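Local structure of thiamine pyrophosphokinase (Candida albicans, 2G9Z) at residues 160-168 / 198-207; 256-266 / 316-324. The protein catalyses the transfer of pyrophosphate from ATP to thiamine, making the cofactor thiamine pyrophosphate. All coordinates share one frame; numbering follows the deposited sequence.

Interaction 1. Residues 160-168 / 198-207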
# COMPACT_ATOMS: atom_id res chain seq x y z
N ILE A 160 -10.96 -10.47 -12.60
CA ILE A 160 -10.99 -11.69 -11.81
C ILE A 160 -12.23 -12.51 -12.20
O ILE A 160 -12.15 -13.72 -12.39
CB ILE A 160 -11.04 -11.39 -10.29
CG1 ILE A 160 -9.70 -10.80 -9.83
CG2 ILE A 160 -11.36 -12.67 -9.51
CD1 ILE A 160 -8.52 -11.75 -9.97
N HIS A 161 -13.36 -11.83 -12.31
CA HIS A 161 -14.60 -12.49 -12.70
C HIS A 161 -14.45 -13.14 -14.06
O HIS A 161 -14.92 -14.25 -14.30
CB HIS A 161 -15.75 -11.48 -12.72
CG HIS A 161 -16.36 -11.24 -11.38
ND1 HIS A 161 -17.07 -10.10 -11.08
CD2 HIS A 161 -16.38 -12.00 -10.26
CE1 HIS A 161 -17.50 -10.16 -9.83
NE2 HIS A 161 -17.10 -11.31 -9.31
N CYS A 162 -13.78 -12.43 -14.97
CA CYS A 162 -13.54 -12.96 -16.30
C CYS A 162 -12.69 -14.22 -16.20
O CYS A 162 -12.93 -15.20 -16.91
CB CYS A 162 -12.82 -11.91 -17.16
SG CYS A 162 -12.14 -12.56 -18.70
N ILE A 163 -11.70 -14.19 -15.32
CA ILE A 163 -10.81 -15.34 -15.12
C ILE A 163 -11.59 -16.53 -14.56
O ILE A 163 -11.43 -17.66 -15.02
CB ILE A 163 -9.66 -14.98 -14.15
CG1 ILE A 163 -8.67 -14.05 -14.86
CG2 ILE A 163 -8.96 -16.25 -13.65
CD1 ILE A 163 -7.66 -13.38 -13.95
N GLN A 164 -12.41 -16.26 -13.55
CA GLN A 164 -13.21 -17.31 -12.94
C GLN A 164 -14.21 -17.88 -13.94
O GLN A 164 -14.39 -19.10 -14.02
CB GLN A 164 -13.94 -16.77 -11.72
CG GLN A 164 -13.03 -16.53 -10.53
CD GLN A 164 -13.78 -16.04 -9.31
OE1 GLN A 164 -14.27 -14.91 -9.28
NE2 GLN A 164 -13.87 -16.89 -8.30
N LEU A 165 -14.84 -17.00 -14.71
CA LEU A 165 -15.81 -17.42 -15.71
C LEU A 165 -15.14 -18.20 -16.83
O LEU A 165 -15.71 -19.15 -17.36
CB LEU A 165 -16.56 -16.21 -16.26
CG LEU A 165 -17.57 -15.61 -15.28
CD1 LEU A 165 -18.15 -14.32 -15.83
CD2 LEU A 165 -18.68 -16.63 -15.02
N HIS A 166 -13.92 -17.80 -17.20
CA HIS A 166 -13.19 -18.49 -18.26
C HIS A 166 -13.02 -19.98 -17.96
O HIS A 166 -13.27 -20.82 -18.82
CB HIS A 166 -11.80 -17.88 -18.45
CG HIS A 166 -10.87 -18.74 -19.26
ND1 HIS A 166 -10.84 -18.72 -20.63
CD2 HIS A 166 -9.97 -19.68 -18.87
CE1 HIS A 166 -9.96 -19.61 -21.06
NE2 HIS A 166 -9.42 -20.20 -20.01
N TYR A 167 -12.57 -20.29 -16.75
CA TYR A 167 -12.35 -21.68 -16.36
C TYR A 167 -13.64 -22.46 -16.16
O TYR A 167 -13.62 -23.67 -15.92
CB TYR A 167 -11.49 -21.73 -15.10
CG TYR A 167 -10.03 -21.48 -15.40
CD1 TYR A 167 -9.26 -22.46 -16.02
CD2 TYR A 167 -9.43 -20.25 -15.13
CE1 TYR A 167 -7.93 -22.22 -16.38
CE2 TYR A 167 -8.10 -20.00 -15.48
CZ TYR A 167 -7.36 -20.99 -16.11
OH TYR A 167 -6.06 -20.75 -16.49
N GLN A 168 -14.77 -21.77 -16.27
CA GLN A 168 -16.05 -22.43 -16.12
C GLN A 168 -16.73 -22.63 -17.47
O GLN A 168 -17.25 -23.71 -17.76
CB GLN A 168 -16.99 -21.60 -15.22
CG GLN A 168 -16.57 -21.53 -13.77
CD GLN A 168 -16.43 -22.90 -13.13
OE1 GLN A 168 -17.32 -23.74 -13.24
NE2 GLN A 168 -15.31 -23.13 -12.46
N ASP A 198 -23.95 -24.35 -11.60
CA ASP A 198 -23.17 -24.80 -12.75
C ASP A 198 -21.70 -24.45 -12.58
O ASP A 198 -20.96 -24.34 -13.56
CB ASP A 198 -23.69 -24.15 -14.03
CG ASP A 198 -24.94 -24.82 -14.57
OD1 ASP A 198 -24.84 -25.99 -15.00
OD2 ASP A 198 -26.01 -24.18 -14.58
N VAL A 199 -21.26 -24.29 -11.33
CA VAL A 199 -19.88 -23.94 -11.05
C VAL A 199 -19.03 -25.11 -10.56
O VAL A 199 -19.38 -25.80 -9.61
CB VAL A 199 -19.79 -22.82 -10.00
CG1 VAL A 199 -18.34 -22.47 -9.73
CG2 VAL A 199 -20.55 -21.59 -10.48
N VAL A 200 -17.90 -25.32 -11.24
CA VAL A 200 -16.96 -26.38 -10.88
C VAL A 200 -16.13 -25.86 -9.71
O VAL A 200 -15.06 -25.28 -9.90
CB VAL A 200 -16.02 -26.71 -12.07
CG1 VAL A 200 -15.05 -27.81 -11.68
CG2 VAL A 200 -16.84 -27.12 -13.27
N VAL A 201 -16.64 -26.06 -8.51
CA VAL A 201 -15.99 -25.60 -7.29
C VAL A 201 -14.59 -26.17 -7.01
O VAL A 201 -13.86 -25.64 -6.18
CB VAL A 201 -16.89 -25.88 -6.06
CG1 VAL A 201 -17.08 -27.38 -5.88
CG2 VAL A 201 -16.29 -25.26 -4.80
N ASP A 202 -14.21 -27.24 -7.71
CA ASP A 202 -12.90 -27.84 -7.47
C ASP A 202 -11.87 -27.67 -8.58
O ASP A 202 -11.66 -28.57 -9.39
CB ASP A 202 -13.05 -29.33 -7.14
CG ASP A 202 -13.61 -30.13 -8.29
OD1 ASP A 202 -14.71 -29.80 -8.78
OD2 ASP A 202 -12.94 -31.09 -8.72
N ILE A 203 -11.22 -26.51 -8.61
CA ILE A 203 -10.19 -26.23 -9.60
C ILE A 203 -9.14 -25.30 -9.00
O ILE A 203 -9.45 -24.19 -8.57
CB ILE A 203 -10.78 -25.61 -10.89
CG1 ILE A 203 -9.65 -25.36 -11.90
CG2 ILE A 203 -11.53 -24.33 -10.56
CD1 ILE A 203 -10.13 -24.85 -13.24
N ASP A 204 -7.90 -25.77 -8.97
CA ASP A 204 -6.79 -25.00 -8.42
C ASP A 204 -6.25 -23.99 -9.42
O ASP A 204 -5.76 -24.36 -10.48
CB ASP A 204 -5.67 -25.94 -7.98
CG ASP A 204 -6.12 -26.92 -6.92
OD1 ASP A 204 -6.55 -26.46 -5.83
OD2 ASP A 204 -6.05 -28.14 -7.16
N ILE A 205 -6.35 -22.72 -9.06
CA ILE A 205 -5.89 -21.64 -9.92
C ILE A 205 -4.87 -20.77 -9.19
O ILE A 205 -5.04 -20.45 -8.01
CB ILE A 205 -7.07 -20.73 -10.35
CG1 ILE A 205 -8.18 -21.57 -10.97
CG2 ILE A 205 -6.59 -19.67 -11.33
CD1 ILE A 205 -7.78 -22.30 -12.22
N THR A 206 -3.82 -20.39 -9.90
CA THR A 206 -2.79 -19.52 -9.36
C THR A 206 -2.78 -18.29 -10.26
O THR A 206 -2.54 -18.38 -11.46
CB THR A 206 -1.39 -20.18 -9.40
OG1 THR A 206 -1.36 -21.30 -8.51
CG2 THR A 206 -0.32 -19.18 -8.97
N ILE A 207 -3.09 -17.13 -9.67
CA ILE A 207 -3.13 -15.89 -10.43
C ILE A 207 -2.00 -14.95 -10.03
O ILE A 207 -1.94 -14.47 -8.90
CB ILE A 207 -4.45 -15.13 -10.21
CG1 ILE A 207 -5.65 -16.04 -10.51
CG2 ILE A 207 -4.49 -13.90 -11.13
CD1 ILE A 207 -6.99 -15.38 -10.20
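Q168 ends its segment by reaching into the backbone of V200 with its amide. Q168 OE1 accepts the N-H of V200 N at 2.6 Å in a nearly straight bond (178°), the donor tilted 32° from the carbonyl plane, while a weak bond runs from Q168 NE2 back to V200 O at 3.4 Å. V200 is the centre of an inverse gamma turn, so one amide holds both polar atoms of the turning residue. The Q168 chain is folded to do this, bent at chi2, with CG1 of V199 lying across it. The preceding residue, Y167, has its ring between two side chains. CD1 of I205 stands 3.8 Å from the centroid of the Y167 ring, almost on the ring normal, a CH-pi contact, and CD2 of H166 covers the opposite face. CD1 of I203 meets Y167 CD1 obliquely at 3.8 Å, and E85 takes the phenol OH. Farther along, I207 CD1 touches I160 CD1 at 3.9 Å and meets CG2 of I163 tip to tip. Helix 155-170 is thereby seated on strand 205-210 of the central sheet, their directions 152° apart locally. The chemistry is divided: branched aliphatic and aromatic packing secures the buried part, and a directional amide fastens the incoming loop.

Interaction 2. Residues 256-266 / 316-324; sequences NYISYKNRLMF and RISGETGFI. With VNP (3-[(4-amino-2-methylpyrimidin-5-yl)methyl]-5-(2-{[hydroxy(phosphonoamino)phosphoryl]oxy}ethyl)-4-methyl-1,3-thiazol-3-I um), chain N.
Y260 drives its side chain into the bend of 316-324. With chi1 at 34°, CG sits between the backbone N and carbonyl carbon, and Y260 OH donates to G319 O at 2.6 Å. The backbone of T321 covers one ring face and CE1 of F266 the opposite one, both toward the rim. Y260 OH also lies in the plane of the F323 ring, at its edge, 3.6 Å from F323 CD1. F323 itself turns a face to I258, whose CB stands 3.7 Å from the centroid of the F323 ring. R263 bends at chi3 (-63°) to bring its guanidinium over the backbone of 318-320. R263 NH1 gives I317 O a 3.0 Å bond in the guanidinium plane and also binds D29 O, while R263 NH2 makes a long salt bridge with E320 OE2 (3.5 Å), the two planes 69° apart. R316 points elsewhere: R316 NH1 and NH2 bind O3G and O2G of the VNP phosphoryl end, at 2.9 and 2.6 Å respectively. In the antiparallel backbone pairing, S259 and G322 form a non-hydrogen-bonded pair, I258 and F323 the hydrogen-bonded one. Strand 254-259 thus lies between 45-47 and 322-327 in a five-stranded sheet; I258 rests on L251 and F323 on M333, both from strands of the larger sheet.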
# COMPACT_ATOMS: atom_id res chain seq x y z
N ASN A 256 1.31 -22.59 8.05
CA ASN A 256 1.74 -22.33 6.68
C ASN A 256 3.22 -22.67 6.57
O ASN A 256 4.02 -22.26 7.39
CB ASN A 256 1.56 -20.85 6.32
CG ASN A 256 0.11 -20.42 6.27
OD1 ASN A 256 -0.58 -20.58 5.24
ND2 ASN A 256 -0.38 -19.89 7.37
N TYR A 257 3.57 -23.44 5.54
CA TYR A 257 4.97 -23.77 5.32
C TYR A 257 5.34 -23.13 3.99
O TYR A 257 4.80 -23.50 2.95
CB TYR A 257 5.17 -25.29 5.25
CG TYR A 257 6.58 -25.70 4.84
CD1 TYR A 257 7.69 -25.19 5.50
CD2 TYR A 257 6.79 -26.59 3.79
CE1 TYR A 257 8.99 -25.55 5.12
CE2 TYR A 257 8.07 -26.96 3.39
CZ TYR A 257 9.17 -26.44 4.06
OH TYR A 257 10.44 -26.80 3.68
N ILE A 258 6.23 -22.14 4.04
CA ILE A 258 6.66 -21.45 2.84
C ILE A 258 8.01 -22.03 2.46
O ILE A 258 8.95 -21.98 3.26
CB ILE A 258 6.82 -19.92 3.08
CG1 ILE A 258 5.48 -19.29 3.46
CG2 ILE A 258 7.37 -19.25 1.83
CD1 ILE A 258 4.98 -19.66 4.85
N SER A 259 8.12 -22.60 1.26
CA SER A 259 9.38 -23.21 0.84
C SER A 259 9.88 -22.72 -0.51
O SER A 259 9.12 -22.20 -1.32
CB SER A 259 9.25 -24.74 0.81
OG SER A 259 8.34 -25.15 -0.19
N TYR A 260 11.18 -22.91 -0.73
CA TYR A 260 11.85 -22.51 -1.96
C TYR A 260 13.19 -23.25 -2.01
O TYR A 260 13.67 -23.71 -0.99
CB TYR A 260 12.09 -21.00 -1.94
CG TYR A 260 12.35 -20.46 -0.55
CD1 TYR A 260 11.32 -19.94 0.23
CD2 TYR A 260 13.63 -20.53 0.01
CE1 TYR A 260 11.54 -19.52 1.53
CE2 TYR A 260 13.86 -20.12 1.32
CZ TYR A 260 12.81 -19.62 2.07
OH TYR A 260 13.02 -19.24 3.38
N LYS A 261 13.77 -23.37 -3.20
CA LYS A 261 15.06 -24.06 -3.36
C LYS A 261 16.04 -23.50 -2.34
O LYS A 261 16.61 -24.24 -1.54
CB LYS A 261 15.60 -23.86 -4.78
CG LYS A 261 17.02 -24.35 -4.98
CD LYS A 261 17.58 -23.85 -6.31
CE LYS A 261 19.03 -24.28 -6.50
NZ LYS A 261 19.16 -25.76 -6.55
N ASN A 262 16.24 -22.19 -2.39
CA ASN A 262 17.09 -21.47 -1.46
C ASN A 262 16.73 -20.00 -1.59
O ASN A 262 15.91 -19.63 -2.43
CB ASN A 262 18.59 -21.68 -1.74
CG ASN A 262 18.96 -21.41 -3.18
OD1 ASN A 262 18.61 -20.39 -3.75
ND2 ASN A 262 19.70 -22.34 -3.77
N ARG A 263 17.33 -19.15 -0.76
CA ARG A 263 17.04 -17.73 -0.79
C ARG A 263 17.71 -17.00 -1.96
O ARG A 263 17.30 -15.90 -2.33
CB ARG A 263 17.44 -17.09 0.53
CG ARG A 263 16.61 -17.59 1.70
CD ARG A 263 17.20 -17.17 3.03
NE ARG A 263 18.53 -17.74 3.23
CZ ARG A 263 19.26 -17.56 4.32
NH1 ARG A 263 18.78 -16.83 5.32
NH2 ARG A 263 20.46 -18.11 4.42
N LEU A 264 18.72 -17.63 -2.54
CA LEU A 264 19.43 -17.04 -3.68
C LEU A 264 18.50 -16.90 -4.87
O LEU A 264 18.75 -16.12 -5.79
CB LEU A 264 20.63 -17.90 -4.06
CG LEU A 264 21.75 -17.92 -3.01
CD1 LEU A 264 22.80 -18.95 -3.38
CD2 LEU A 264 22.35 -16.52 -2.92
N MET A 265 17.41 -17.67 -4.85
CA MET A 265 16.44 -17.62 -5.93
C MET A 265 15.78 -16.26 -6.06
O MET A 265 15.52 -15.79 -7.17
CB MET A 265 15.34 -18.66 -5.70
CG MET A 265 15.84 -20.06 -5.48
SD MET A 265 14.47 -21.06 -4.89
CE MET A 265 13.82 -21.66 -6.43
N PHE A 266 15.49 -15.61 -4.93
CA PHE A 266 14.83 -14.31 -4.95
C PHE A 266 15.58 -13.19 -4.25
O PHE A 266 15.12 -12.04 -4.23
CB PHE A 266 13.42 -14.42 -4.34
CG PHE A 266 13.40 -14.94 -2.93
CD1 PHE A 266 13.46 -16.31 -2.69
CD2 PHE A 266 13.32 -14.07 -1.85
CE1 PHE A 266 13.44 -16.81 -1.38
CE2 PHE A 266 13.31 -14.55 -0.54
CZ PHE A 266 13.36 -15.93 -0.31
N ARG A 316 13.08 -10.55 8.53
CA ARG A 316 13.94 -11.14 7.50
C ARG A 316 13.74 -12.65 7.49
O ARG A 316 13.25 -13.24 8.45
CB ARG A 316 15.42 -10.86 7.76
CG ARG A 316 15.76 -9.52 8.38
CD ARG A 316 15.66 -8.34 7.42
NE ARG A 316 16.09 -7.12 8.10
CZ ARG A 316 15.74 -5.89 7.74
NH1 ARG A 316 14.95 -5.68 6.71
NH2 ARG A 316 16.17 -4.85 8.45
N ILE A 317 14.15 -13.28 6.39
CA ILE A 317 14.01 -14.72 6.25
C ILE A 317 15.32 -15.45 6.56
O ILE A 317 16.31 -15.29 5.85
CB ILE A 317 13.52 -15.08 4.83
CG1 ILE A 317 12.15 -14.44 4.57
CG2 ILE A 317 13.45 -16.60 4.67
CD1 ILE A 317 11.57 -14.72 3.20
N SER A 318 15.31 -16.24 7.63
CA SER A 318 16.49 -17.00 8.03
C SER A 318 16.48 -18.41 7.43
O SER A 318 17.53 -18.99 7.16
CB SER A 318 16.56 -17.10 9.56
OG SER A 318 16.80 -15.82 10.14
N GLY A 319 15.28 -18.97 7.23
CA GLY A 319 15.18 -20.31 6.67
C GLY A 319 15.80 -20.38 5.29
O GLY A 319 15.38 -19.67 4.37
N GLU A 320 16.80 -21.24 5.12
CA GLU A 320 17.47 -21.36 3.83
C GLU A 320 16.62 -22.01 2.75
O GLU A 320 16.75 -21.68 1.57
CB GLU A 320 18.77 -22.16 3.97
CG GLU A 320 19.74 -21.61 5.00
CD GLU A 320 21.15 -22.11 4.77
OE1 GLU A 320 21.33 -23.35 4.71
OE2 GLU A 320 22.06 -21.27 4.65
N THR A 321 15.75 -22.92 3.15
CA THR A 321 14.90 -23.64 2.22
C THR A 321 13.41 -23.44 2.50
O THR A 321 12.56 -23.94 1.77
CB THR A 321 15.19 -25.15 2.28
OG1 THR A 321 14.83 -25.65 3.57
CG2 THR A 321 16.67 -25.41 2.05
N GLY A 322 13.12 -22.71 3.57
CA GLY A 322 11.73 -22.45 3.91
C GLY A 322 11.57 -22.03 5.34
O GLY A 322 12.52 -22.05 6.12
N PHE A 323 10.35 -21.62 5.69
CA PHE A 323 10.05 -21.20 7.05
C PHE A 323 8.59 -21.50 7.35
O PHE A 323 7.80 -21.78 6.44
CB PHE A 323 10.34 -19.71 7.25
CG PHE A 323 9.53 -18.80 6.36
CD1 PHE A 323 9.99 -18.47 5.08
CD2 PHE A 323 8.33 -18.25 6.80
CE1 PHE A 323 9.25 -17.61 4.24
CE2 PHE A 323 7.58 -17.39 5.98
CZ PHE A 323 8.04 -17.07 4.70
N ILE A 324 8.22 -21.42 8.62
CA ILE A 324 6.85 -21.69 9.00
C ILE A 324 6.17 -20.54 9.74
O ILE A 324 6.77 -19.90 10.60
CB ILE A 324 6.78 -22.92 9.92
CG1 ILE A 324 7.20 -24.17 9.13
CG2 ILE A 324 5.38 -23.07 10.51
CD1 ILE A 324 7.35 -25.41 9.99
O2G VNP N . 16.27 -2.36 7.55
PG VNP N . 15.17 -1.80 6.52
O3G VNP N . 14.38 -2.91 5.93
O1G VNP N . 15.99 -0.99 5.40
N3B VNP N . 14.23 -0.73 7.31
PB VNP N . 15.00 0.11 8.46
O2B VNP N . 14.10 1.20 8.92
O1B VNP N . 16.33 0.50 7.93
O1 VNP N . 15.22 -0.95 9.65
C7 VNP N . 14.16 -1.62 10.34
C12 VNP N . 14.69 -1.92 11.74
C11 VNP N . 13.79 -2.76 12.66
C10 VNP N . 13.76 -4.27 12.37
CM4 VNP N . 14.95 -5.03 11.78
S1 VNP N . 12.01 -2.40 12.69
C9 VNP N . 11.59 -4.06 13.04
N5 VNP N . 12.59 -4.86 12.67
C7A VNP N . 12.43 -6.31 12.50
C5A VNP N . 11.32 -6.91 13.37
C6A VNP N . 10.27 -7.52 12.70
N1A VNP N . 9.32 -8.15 13.36
C2A VNP N . 9.33 -8.21 14.70
CM2 VNP N . 8.23 -8.98 15.44
N3A VNP N . 10.32 -7.63 15.39
C4A VNP N . 11.31 -6.99 14.76
N4A VNP N . 12.28 -6.43 15.49
O HOH W 1 12.52 -25.79 4.64

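Interaction 1 belongs to the catalytic domain, while 316-324 of interaction 2 lies in the vitamin B1-binding domain; their centres are about 29 Å apart and their nearest atoms about 13 Å. In interaction 2, R316 binds the product analogue VNP directly, beside S312, and the same VNP is held by Q151, D155 and R216 of the second subunit, so the active site is shared between chains. Interaction 1 is set back: the side chain of I160 is about 11 Å from a bound VNP and about 12 Å from a bound magnesium ion, but its helix 155-170 opens with the metal ligand D155. R316 and D155 of one chain therefore line different active sites of the dimer.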